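Long-range contacts in interferon-inducible protein AIM2 (Mus musculus, PDB 4JBM), which senses cytosolic double-stranded DNA through its HIN domain and assembles the AIM2 inflammasome, leading to pyroptosis: residues H65-E70 with G109-G114; T161-S166 with P178-K183. All blocks are in the same frame, centred on the assembly; numbering follows the deposited sequence.

From the N terminus, the chain first builds the sheet that holds strands 4-16 and 69-71, then passes through helices 88-95 and 100-103 to the second sheet, opening with strand 111-123. Interaction 1 closes a 38-residue loop holding strand 76-79 and both helices, setting the 65-70 segment, which runs into strand 69-71, against the entry to the second OB fold. Interaction 2 follows and closes a shorter loop containing strand 171-175, within the second OB fold. The two contacts neither nest nor cross, but they meet where strands 111-123 and 163-168 pair, and N113 OD1 accepts a hydrogen bond from F162 N. The C17-C179 disulfide leads from interaction 2 back to the first OB fold.

Interaction 1: H65-E70 with G109-G114; sequences HSNFME and GTIVNG
An extended first torsion in N67 (chi1 -168°) sends its carboxamide across to the 109-114 backbone, while a chi1 of 69° in F68 folds the ring back over its own main chain, from where CD1 meets I111. The N67 carboxamide carbon, CG, lies 3.4 Å from T110 CA and 3.2 Å from I111 N, so the amide sits against the main chain just where strand 111-123 begins. N67 CB comes to 3.8 Å from G109 O, and the methyl T110 CG2 lies 4.1 Å from N67 CG. T110 OG1 is hydrogen-bonded to P107 O. The HIN domain consists of two OB folds in tandem, and this is a contact between them: a loop leading into strand 69-71 of the first meets the opening of the second. The apolar part is narrow. I111 CG1 approaches F68 CD1 obliquely at 3.8 Å, and F162 meets the same phenyl ring edge-to-face, widening the hydrophobic patch. Within the loop, H65 NE2 donates to E70 OE1 at 2.8 Å; the bond is nearly straight (174°), lies in the imidazole plane and closes the 65-70 turn from side chain to side chain.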
# COMPACT_ATOMS: atom_id res chain seq x y z
N HIS A 65 14.38 -2.81 -3.83
CA HIS A 65 14.02 -3.45 -5.06
C HIS A 65 13.70 -2.40 -6.09
O HIS A 65 14.12 -1.27 -5.97
CB HIS A 65 12.83 -4.37 -4.83
CG HIS A 65 13.03 -5.39 -3.76
ND1 HIS A 65 13.95 -6.41 -3.87
CD2 HIS A 65 12.40 -5.58 -2.58
CE1 HIS A 65 13.89 -7.17 -2.79
NE2 HIS A 65 12.96 -6.69 -1.99
N SER A 66 13.00 -2.77 -7.13
CA SER A 66 12.55 -1.80 -8.12
C SER A 66 11.56 -0.72 -7.59
O SER A 66 11.69 0.43 -7.97
CB SER A 66 11.95 -2.51 -9.33
OG SER A 66 12.95 -2.91 -10.24
N ASN A 67 10.60 -1.08 -6.75
CA ASN A 67 9.63 -0.10 -6.23
C ASN A 67 9.62 0.27 -4.74
O ASN A 67 9.32 1.42 -4.40
CB ASN A 67 8.21 -0.43 -6.67
CG ASN A 67 7.25 0.72 -6.39
OD1 ASN A 67 7.05 1.61 -7.22
ND2 ASN A 67 6.67 0.72 -5.19
N PHE A 68 9.92 -0.67 -3.85
CA PHE A 68 9.80 -0.37 -2.41
C PHE A 68 11.07 -0.67 -1.63
O PHE A 68 12.12 -0.95 -2.21
CB PHE A 68 8.60 -1.09 -1.79
CG PHE A 68 8.74 -2.60 -1.69
CD1 PHE A 68 8.67 -3.40 -2.83
CD2 PHE A 68 8.93 -3.21 -0.45
CE1 PHE A 68 8.80 -4.79 -2.73
CE2 PHE A 68 9.05 -4.60 -0.35
CZ PHE A 68 8.99 -5.39 -1.49
N MET A 69 10.97 -0.61 -0.31
CA MET A 69 12.11 -0.91 0.54
C MET A 69 11.69 -1.98 1.54
O MET A 69 10.66 -1.86 2.21
CB MET A 69 12.59 0.33 1.29
CG MET A 69 13.80 0.05 2.16
SD MET A 69 14.47 1.51 2.97
CE MET A 69 13.83 1.23 4.61
N GLU A 70 12.52 -3.01 1.65
CA GLU A 70 12.26 -4.13 2.55
C GLU A 70 13.13 -4.04 3.79
O GLU A 70 14.36 -3.93 3.69
CB GLU A 70 12.49 -5.45 1.81
CG GLU A 70 11.99 -6.67 2.56
CD GLU A 70 11.96 -7.92 1.70
OE1 GLU A 70 12.36 -7.86 0.52
OE2 GLU A 70 11.54 -8.97 2.22
N GLY A 109 5.02 -4.92 -10.20
CA GLY A 109 5.69 -4.86 -8.91
C GLY A 109 5.62 -3.49 -8.24
O GLY A 109 5.90 -3.40 -7.05
N THR A 110 5.27 -2.43 -8.98
CA THR A 110 5.11 -1.10 -8.34
C THR A 110 4.07 -1.19 -7.25
O THR A 110 2.95 -1.66 -7.47
CB THR A 110 4.61 0.01 -9.29
OG1 THR A 110 3.50 -0.46 -10.05
CG2 THR A 110 5.71 0.51 -10.20
N ILE A 111 4.44 -0.72 -6.07
CA ILE A 111 3.52 -0.79 -4.95
C ILE A 111 2.45 0.29 -5.09
O ILE A 111 2.74 1.44 -5.44
CB ILE A 111 4.26 -0.71 -3.62
CG1 ILE A 111 5.22 -1.89 -3.52
CG2 ILE A 111 3.29 -0.67 -2.46
CD1 ILE A 111 4.58 -3.23 -3.91
N VAL A 112 1.21 -0.11 -4.84
CA VAL A 112 0.08 0.79 -4.92
C VAL A 112 -0.74 0.66 -3.64
O VAL A 112 -1.09 -0.45 -3.23
CB VAL A 112 -0.81 0.48 -6.13
CG1 VAL A 112 -2.09 1.33 -6.11
CG2 VAL A 112 -0.04 0.73 -7.41
N ASN A 113 -0.97 1.80 -2.99
CA ASN A 113 -1.93 1.90 -1.90
C ASN A 113 -2.94 2.97 -2.31
O ASN A 113 -2.62 3.81 -3.15
CB ASN A 113 -1.25 2.33 -0.60
CG ASN A 113 -0.04 1.48 -0.25
OD1 ASN A 113 -0.14 0.53 0.53
ND2 ASN A 113 1.11 1.83 -0.80
N GLY A 114 -4.13 2.96 -1.72
CA GLY A 114 -5.11 3.97 -2.05
C GLY A 114 -6.56 3.56 -1.87
O GLY A 114 -6.86 2.43 -1.47

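Interaction 2: T161-S166 with P178-K183; sequences TFFEVS and PCSFFK
The T161 and F181 side chains leave the same face of the sheet next to each other, with T161 CB 3.7 Å from F181 CB. They form an antiparallel hydrogen-bonded pair: T161 N donates to F181 O and F181 N to T161 O, each at 2.9 Å. Beyond F181 CB the phenyl group swings away to meet F15 edge-to-face. The F163 ring reaches across to the 180-182 backbone; its rim is directed at a carbonyl, CE1 standing 3.2 Å from F181 O close to the ring plane, while CZ meets F182 CD1 obliquely at 3.8 Å. S180 precedes F181, and its CB packs obliquely on the F163 ring. Its chi1 of -56° places OG beside the backbone N, where it donates to F162 O at 2.7 Å from above the carbonyl plane. F162 and F163 both face V112 in a G1 beta bulge, with F162 in the left-handed helical region (phi 60°), and here the chain turns a corner of the second OB fold. Next to S180, C179 forms a disulfide with C17 of the first OB fold. S180 OG is used as donor to F162 O and as acceptor from G177 N, which fixes its rotation and ties the bulge to the loop before strand 181-185.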
# COMPACT_ATOMS: atom_id res chain seq x y z
N THR A 161 -3.91 -1.82 0.19
CA THR A 161 -2.59 -1.60 0.78
C THR A 161 -1.59 -2.62 0.22
O THR A 161 -1.82 -3.83 0.31
CB THR A 161 -2.64 -1.69 2.32
OG1 THR A 161 -3.76 -0.95 2.82
CG2 THR A 161 -1.35 -1.15 2.92
N PHE A 162 -0.52 -2.12 -0.41
CA PHE A 162 0.50 -2.97 -1.02
C PHE A 162 -0.04 -3.89 -2.12
O PHE A 162 0.25 -5.08 -2.14
CB PHE A 162 1.25 -3.80 0.04
CG PHE A 162 2.71 -4.03 -0.27
CD1 PHE A 162 3.64 -3.01 -0.14
CD2 PHE A 162 3.14 -5.29 -0.68
CE1 PHE A 162 4.98 -3.24 -0.41
CE2 PHE A 162 4.48 -5.53 -0.96
CZ PHE A 162 5.40 -4.50 -0.82
N PHE A 163 -0.82 -3.34 -3.04
CA PHE A 163 -1.15 -4.11 -4.21
C PHE A 163 -0.06 -3.79 -5.21
O PHE A 163 0.71 -2.86 -4.98
CB PHE A 163 -2.54 -3.73 -4.75
CG PHE A 163 -3.65 -4.50 -4.11
CD1 PHE A 163 -3.81 -4.52 -2.73
CD2 PHE A 163 -4.51 -5.26 -4.88
CE1 PHE A 163 -4.84 -5.24 -2.14
CE2 PHE A 163 -5.54 -5.99 -4.30
CZ PHE A 163 -5.70 -5.99 -2.92
N GLU A 164 0.00 -4.53 -6.32
CA GLU A 164 1.05 -4.24 -7.29
C GLU A 164 0.43 -4.00 -8.65
O GLU A 164 -0.60 -4.57 -8.96
CB GLU A 164 2.07 -5.39 -7.35
CG GLU A 164 2.71 -5.74 -6.01
CD GLU A 164 2.02 -6.89 -5.29
OE1 GLU A 164 1.19 -7.58 -5.93
OE2 GLU A 164 2.30 -7.11 -4.10
N VAL A 165 1.03 -3.12 -9.45
CA VAL A 165 0.62 -3.04 -10.84
C VAL A 165 1.04 -4.35 -11.48
O VAL A 165 2.11 -4.88 -11.19
CB VAL A 165 1.26 -1.83 -11.56
CG1 VAL A 165 1.18 -1.96 -13.07
CG2 VAL A 165 0.61 -0.53 -11.10
N SER A 166 0.18 -4.90 -12.33
CA SER A 166 0.42 -6.22 -12.90
C SER A 166 0.07 -6.22 -14.37
O SER A 166 -0.86 -5.54 -14.79
CB SER A 166 -0.43 -7.27 -12.16
OG SER A 166 -0.40 -8.52 -12.83
N PRO A 178 0.54 -11.82 -1.58
CA PRO A 178 0.44 -12.57 -0.32
C PRO A 178 0.41 -11.64 0.89
O PRO A 178 -0.27 -11.93 1.87
CB PRO A 178 1.72 -13.42 -0.32
CG PRO A 178 2.65 -12.72 -1.26
CD PRO A 178 1.76 -12.17 -2.33
N CYS A 179 1.15 -10.54 0.83
CA CYS A 179 1.20 -9.61 1.94
C CYS A 179 0.45 -8.31 1.67
O CYS A 179 0.74 -7.27 2.27
CB CYS A 179 2.65 -9.31 2.33
SG CYS A 179 3.48 -10.62 3.26
N SER A 180 -0.52 -8.36 0.76
CA SER A 180 -1.39 -7.21 0.53
C SER A 180 -2.44 -7.14 1.63
O SER A 180 -2.78 -8.16 2.24
CB SER A 180 -2.07 -7.28 -0.84
OG SER A 180 -1.11 -7.41 -1.87
N PHE A 181 -2.95 -5.95 1.89
CA PHE A 181 -4.11 -5.77 2.74
C PHE A 181 -5.24 -5.24 1.86
O PHE A 181 -5.01 -4.40 0.98
CB PHE A 181 -3.79 -4.80 3.87
CG PHE A 181 -4.73 -4.90 5.03
CD1 PHE A 181 -5.98 -4.30 4.99
CD2 PHE A 181 -4.36 -5.59 6.17
CE1 PHE A 181 -6.84 -4.38 6.06
CE2 PHE A 181 -5.22 -5.69 7.24
CZ PHE A 181 -6.47 -5.08 7.19
N PHE A 182 -6.46 -5.69 2.11
CA PHE A 182 -7.60 -5.27 1.31
C PHE A 182 -8.76 -5.01 2.25
O PHE A 182 -9.00 -5.80 3.16
CB PHE A 182 -7.97 -6.37 0.31
CG PHE A 182 -9.23 -6.10 -0.47
CD1 PHE A 182 -9.18 -5.35 -1.64
CD2 PHE A 182 -10.45 -6.61 -0.06
CE1 PHE A 182 -10.33 -5.11 -2.37
CE2 PHE A 182 -11.61 -6.36 -0.78
CZ PHE A 182 -11.54 -5.61 -1.94
N LYS A 183 -9.47 -3.91 2.04
CA LYS A 183 -10.63 -3.59 2.87
C LYS A 183 -11.77 -3.00 2.05
O LYS A 183 -11.55 -2.20 1.16
CB LYS A 183 -10.24 -2.62 3.99
CG LYS A 183 -11.35 -2.39 5.01
CD LYS A 183 -10.90 -1.54 6.19
CE LYS A 183 -11.86 -1.69 7.36
NZ LYS A 183 -11.16 -1.59 8.67